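Putative peptidase (Bacteroides fragilis, PDB 5DYN) is one piece of a probable clostripain-family (C11) cysteine protease linked to activation of the B. fragilis toxin. Local coordinates at residues 55-58 and 63-66; 79-84 and 104-109. All blocks are in the same frame, centred on the assembly; numbering follows the deposited sequence.

Overall arrangement
The chain enters the mixed sheet with strand 16-23, crosses one face as helix 29-43 and returns in strand 51-58. Contact 1 (55-58 with 63-66) closes the four-residue turn of the hairpin between strands 51-58 and 64-70, beside two sodium ions. A second reversal leads to edge strand 76-83, and helix 92-105 then covers the other face. Contact 2 (79-84 with 104-109) closes a loop of 19 residues, bringing the helix end back to the edge strand. The contacts follow in series, neither nested nor crossed, with centres about 10 Å apart. Strand 64-70 links them: L65 exchanges probable backbone hydrogen bonds with I81 and E82.

Contact 1: residues 55-58 and 63-66; sequences VYID and PRLI. With NA (sodium ion), chain C; NA (sodium ion), chain D.
I57 and R64 lie side by side: in I57, CG1 anti to the backbone N (chi1 166°) puts CG2 between that N and the carbonyl carbon, while R64 carries CG in the same position (chi1 51°) and bends at chi2, so the guanidinium swings back over the isoleucine. CG2 of I57 touches R64 CG at 3.6 Å and lies over one guanidinium face, offset toward its rim; CG1 meets NH2. D59 forms a salt bridge with NH2, and NH1 is hydrogen-bonded to the backbone O of A62. Four backbone hydrogen bonds join the antiparallel strands. V55 N to I66 O and I66 N to V55 O are both 2.8 Å and nearly straight; in the I57-R64 pair, R64 N reaches I57 O at 3.2 Å with a bent N-H...O angle of 140°. V55 CB also packs on I66 CG1 (3.7 Å). On the opposite face, Y56 runs alongside P63, its OH 3.4 Å from P63 CB and hydrogen-bonded to S89. The carboxylate of D58 bridges two sodium ions, OD1 at 2.4 Å from one and OD2 at 2.6 Å from the other, and OD2 also bonds S89. Q25 belongs to both sites; D59, S61 and E86 join the ion at OD1, Q87 that at OD2. The hairpin lies inside the sheet between strands 16-23 and 76-83, with helix 29-43 packed on V55 and I57.

Contact 2: residues 79-84 and 104-109; sequences ETIENY and NQYKAE
A classic beta bulge in edge strand 76-83, where I81 and E82 together sit opposite the single residue L65 of strand 64-70, contains the residue that carries this small contact: I81 meets Q105 of helix 92-105 and, just beyond the helix, Y106. Its two branches take different partners. With CG2 anti to the backbone N and CG1 beside that N (chi1 -53°), the side chain divides between Q105 and Y106. CD1 comes to the edge of the Y106 ring, near its plane, 3.2 Å from OH and 4.1 Å from CE2. The two side chains approach from opposite directions. The tyrosine meets the methyl with its hydroxyl end rather than a ring face. CG2 instead runs past the Q105 amide, 3.7 Å from NE2. The extended Q105 chain carries that amide out from the last turn of the helix. Y106, in the loop leading from the helix to strand 110-116, also packs on R67 of strand 64-70 and on N52 and L54 of strand 51-58, and its backbone O is hydrogen-bonded to OG1 of T17 in strand 16-23.

Contact 1: residues 55-58 and 63-66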
loop_
_atom_site.group_PDB
_atom_site.type_symbol
_atom_site.label_atom_id
_atom_site.label_comp_id
_atom_site.label_asym_id
_atom_site.label_seq_id
_atom_site.Cartn_x
_atom_site.Cartn_y
_atom_site.Cartn_z
ATOM N N VAL A 55 -2.139 -18.330 1.168
ATOM C CA VAL A 55 -1.380 -17.549 2.126
ATOM C C VAL A 55 0.079 -17.962 2.126
ATOM O O VAL A 55 0.408 -19.118 2.391
ATOM C CB VAL A 55 -1.946 -17.702 3.556
ATOM C CG1 VAL A 55 -0.932 -17.234 4.584
ATOM C CG2 VAL A 55 -3.264 -16.952 3.700
ATOM N N TYR A 56 0.953 -17.018 1.812
ATOM C CA TYR A 56 2.378 -17.222 2.007
ATOM C C TYR A 56 2.784 -16.525 3.301
ATOM O O TYR A 56 2.622 -15.313 3.439
ATOM C CB TYR A 56 3.182 -16.691 0.819
ATOM C CG TYR A 56 4.675 -16.774 1.024
ATOM C CD1 TYR A 56 5.355 -17.971 0.837
ATOM C CD2 TYR A 56 5.405 -15.660 1.420
ATOM C CE1 TYR A 56 6.720 -18.052 1.029
ATOM C CE2 TYR A 56 6.766 -15.732 1.616
ATOM C CZ TYR A 56 7.420 -16.931 1.419
ATOM O OH TYR A 56 8.782 -17.007 1.616
ATOM N N ILE A 57 3.289 -17.293 4.257
ATOM C CA ILE A 57 3.677 -16.730 5.543
ATOM C C ILE A 57 5.117 -17.090 5.889
ATOM O O ILE A 57 5.488 -18.264 5.959
ATOM C CB ILE A 57 2.724 -17.195 6.679
ATOM C CG1 ILE A 57 3.326 -16.904 8.058
ATOM C CG2 ILE A 57 2.375 -18.669 6.535
ATOM C CD1 ILE A 57 3.286 -15.438 8.453
ATOM N N ASP A 58 5.930 -16.060 6.087
ATOM C CA ASP A 58 7.323 -16.234 6.466
ATOM C C ASP A 58 7.596 -15.481 7.764
ATOM O O ASP A 58 8.014 -14.321 7.742
ATOM C CB ASP A 58 8.251 -15.747 5.352
ATOM C CG ASP A 58 9.706 -16.073 5.622
ATOM O OD1 ASP A 58 9.969 -16.935 6.486
ATOM O OD2 ASP A 58 10.587 -15.470 4.969
ATOM N N PRO A 63 9.288 -20.665 5.847
ATOM C CA PRO A 63 8.220 -20.166 4.975
ATOM C C PRO A 63 7.289 -21.285 4.531
ATOM O O PRO A 63 7.706 -22.440 4.469
ATOM C CB PRO A 63 8.980 -19.582 3.779
ATOM C CG PRO A 63 10.339 -19.282 4.301
ATOM C CD PRO A 63 10.624 -20.348 5.316
ATOM N N ARG A 64 6.043 -20.944 4.230
ATOM C CA ARG A 64 5.079 -21.943 3.800
ATOM C C ARG A 64 3.934 -21.315 3.014
ATOM O O ARG A 64 3.403 -20.271 3.389
ATOM C CB ARG A 64 4.538 -22.707 5.012
ATOM C CG ARG A 64 4.022 -21.807 6.121
ATOM C CD ARG A 64 4.348 -22.364 7.493
ATOM N NE ARG A 64 3.824 -21.520 8.563
ATOM C CZ ARG A 64 4.511 -20.556 9.170
ATOM N NH1 ARG A 64 5.765 -20.308 8.823
ATOM N NH2 ARG A 64 3.944 -19.846 10.133
ATOM N N LEU A 65 3.574 -21.954 1.909
ATOM C CA LEU A 65 2.422 -21.534 1.131
ATOM C C LEU A 65 1.251 -22.460 1.420
ATOM O O LEU A 65 1.326 -23.666 1.178
ATOM C CB LEU A 65 2.737 -21.527 -0.365
ATOM C CG LEU A 65 1.554 -21.132 -1.250
ATOM C CD1 LEU A 65 1.056 -19.743 -0.875
ATOM C CD2 LEU A 65 1.930 -21.200 -2.720
ATOM N N ILE A 66 0.174 -21.892 1.945
ATOM C CA ILE A 66 -0.990 -22.675 2.320
ATOM C C ILE A 66 -2.247 -22.166 1.633
ATOM O O ILE A 66 -2.236 -21.121 0.984
ATOM C CB ILE A 66 -1.218 -22.658 3.845
ATOM C CG1 ILE A 66 -1.678 -21.272 4.294
ATOM C CG2 ILE A 66 0.043 -23.084 4.585
ATOM C CD1 ILE A 66 -1.868 -21.148 5.784
HETATM NA NA NA C . 13.106 -15.139 5.661
HETATM NA NA NA D . 11.218 -17.100 8.579
#

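Contact 2: residues 79-84 and 104-109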
loop_
_atom_site.group_PDB
_atom_site.type_symbol
_atom_site.label_atom_id
_atom_site.label_comp_id
_atom_site.label_asym_id
_atom_site.label_seq_id
_atom_site.Cartn_x
_atom_site.Cartn_y
_atom_site.Cartn_z
ATOM N N GLU A 79 -4.445 -25.892 4.161
ATOM C CA GLU A 79 -3.963 -26.881 3.206
ATOM C C GLU A 79 -2.578 -26.502 2.699
ATOM O O GLU A 79 -2.411 -25.475 2.045
ATOM C CB GLU A 79 -4.935 -27.016 2.033
ATOM C CG GLU A 79 -6.371 -27.291 2.444
ATOM C CD GLU A 79 -7.338 -27.202 1.279
ATOM O OE1 GLU A 79 -6.870 -27.063 0.129
ATOM O OE2 GLU A 79 -8.564 -27.268 1.515
ATOM N N THR A 80 -1.587 -27.334 2.999
ATOM C CA THR A 80 -0.217 -27.064 2.575
ATOM C C THR A 80 -0.045 -27.246 1.070
ATOM O O THR A 80 -0.262 -28.335 0.537
ATOM C CB THR A 80 0.786 -27.967 3.307
ATOM O OG1 THR A 80 0.737 -27.693 4.712
ATOM C CG2 THR A 80 2.197 -27.718 2.800
ATOM N N ILE A 81 0.340 -26.167 0.394
ATOM C CA ILE A 81 0.598 -26.204 -1.042
ATOM C C ILE A 81 2.081 -26.446 -1.312
ATOM O O ILE A 81 2.443 -27.237 -2.188
ATOM C CB ILE A 81 0.163 -24.898 -1.730
ATOM C CG1 ILE A 81 -1.288 -24.569 -1.378
ATOM C CG2 ILE A 81 0.361 -24.995 -3.241
ATOM C CD1 ILE A 81 -2.254 -25.686 -1.679
ATOM N N GLU A 82 2.933 -25.758 -0.557
ATOM C CA GLU A 82 4.374 -25.961 -0.650
ATOM C C GLU A 82 5.081 -25.450 0.599
ATOM O O GLU A 82 4.732 -24.400 1.137
ATOM C CB GLU A 82 4.941 -25.271 -1.898
ATOM C CG GLU A 82 6.413 -25.580 -2.168
ATOM C CD GLU A 82 6.933 -24.935 -3.446
ATOM O OE1 GLU A 82 6.164 -24.205 -4.107
ATOM O OE2 GLU A 82 8.116 -25.156 -3.788
ATOM N N ASN A 83 6.062 -26.212 1.068
ATOM C CA ASN A 83 6.946 -25.752 2.130
ATOM C C ASN A 83 8.264 -25.282 1.533
ATOM O O ASN A 83 8.728 -25.820 0.529
ATOM C CB ASN A 83 7.192 -26.853 3.166
ATOM C CG ASN A 83 5.958 -27.156 4.001
ATOM O OD1 ASN A 83 5.550 -28.310 4.132
ATOM N ND2 ASN A 83 5.360 -26.117 4.572
ATOM N N TYR A 84 8.865 -24.273 2.148
ATOM C CA TYR A 84 10.090 -23.702 1.615
ATOM C C TYR A 84 11.212 -23.766 2.637
ATOM O O TYR A 84 10.959 -23.754 3.841
ATOM C CB TYR A 84 9.858 -22.250 1.183
ATOM C CG TYR A 84 8.729 -22.074 0.193
ATOM C CD1 TYR A 84 8.955 -22.184 -1.174
ATOM C CD2 TYR A 84 7.438 -21.795 0.623
ATOM C CE1 TYR A 84 7.928 -22.023 -2.086
ATOM C CE2 TYR A 84 6.403 -21.633 -0.281
ATOM C CZ TYR A 84 6.654 -21.748 -1.636
ATOM O OH TYR A 84 5.631 -21.586 -2.543
ATOM N N ASN A 104 -0.796 -20.270 -10.809
ATOM C CA ASN A 104 -0.825 -21.323 -11.822
ATOM C C ASN A 104 -1.553 -22.567 -11.319
ATOM O O ASN A 104 -2.167 -23.293 -12.098
ATOM C CB ASN A 104 0.588 -21.690 -12.271
ATOM C CG ASN A 104 1.270 -20.566 -13.026
ATOM O OD1 ASN A 104 0.649 -19.888 -13.846
ATOM N ND2 ASN A 104 2.554 -20.361 -12.752
ATOM N N GLN A 105 -1.485 -22.810 -10.014
ATOM C CA GLN A 105 -2.199 -23.933 -9.422
ATOM C C GLN A 105 -3.674 -23.608 -9.224
ATOM O O GLN A 105 -4.516 -24.508 -9.176
ATOM C CB GLN A 105 -1.574 -24.335 -8.085
ATOM C CG GLN A 105 -0.265 -25.097 -8.203
ATOM C CD GLN A 105 -0.013 -26.001 -7.010
ATOM O OE1 GLN A 105 -0.943 -26.590 -6.456
ATOM N NE2 GLN A 105 1.249 -26.112 -6.608
ATOM N N TYR A 106 -3.987 -22.322 -9.108
ATOM C CA TYR A 106 -5.360 -21.910 -8.846
ATOM C C TYR A 106 -5.812 -20.781 -9.762
ATOM O O TYR A 106 -6.082 -19.670 -9.307
ATOM C CB TYR A 106 -5.517 -21.498 -7.380
ATOM C CG TYR A 106 -5.285 -22.645 -6.426
ATOM C CD1 TYR A 106 -6.317 -23.513 -6.091
ATOM C CD2 TYR A 106 -4.030 -22.877 -5.879
ATOM C CE1 TYR A 106 -6.108 -24.571 -5.229
ATOM C CE2 TYR A 106 -3.812 -23.930 -5.015
ATOM C CZ TYR A 106 -4.852 -24.775 -4.694
ATOM O OH TYR A 106 -4.638 -25.825 -3.835
ATOM N N LYS A 107 -5.888 -21.076 -11.056
ATOM C CA LYS A 107 -6.444 -20.137 -12.019
ATOM C C LYS A 107 -7.890 -19.823 -11.659
ATOM O O LYS A 107 -8.617 -20.683 -11.164
ATOM C CB LYS A 107 -6.357 -20.696 -13.443
ATOM C CG LYS A 107 -4.979 -20.581 -14.079
ATOM C CD LYS A 107 -4.372 -21.947 -14.361
ATOM C CE LYS A 107 -2.981 -21.818 -14.966
ATOM N NZ LYS A 107 -2.325 -23.142 -15.158
ATOM N N ALA A 108 -8.301 -18.584 -11.898
ATOM C CA ALA A 108 -9.669 -18.177 -11.612
ATOM C C ALA A 108 -10.134 -17.099 -12.582
ATOM O O ALA A 108 -9.390 -16.685 -13.471
ATOM C CB ALA A 108 -9.785 -17.687 -10.182
ATOM N N GLU A 109 -11.374 -16.656 -12.409
ATOM C CA GLU A 109 -11.925 -15.589 -13.230
ATOM C C GLU A 109 -11.281 -14.258 -12.868
ATOM O O GLU A 109 -10.939 -13.466 -13.743
ATOM C CB GLU A 109 -13.442 -15.510 -13.058
ATOM C CG GLU A 109 -14.090 -14.326 -13.743
ATOM C CD GLU A 109 -15.596 -14.344 -13.605
ATOM O OE1 GLU A 109 -16.212 -15.367 -13.971
ATOM O OE2 GLU A 109 -16.166 -13.339 -13.128
#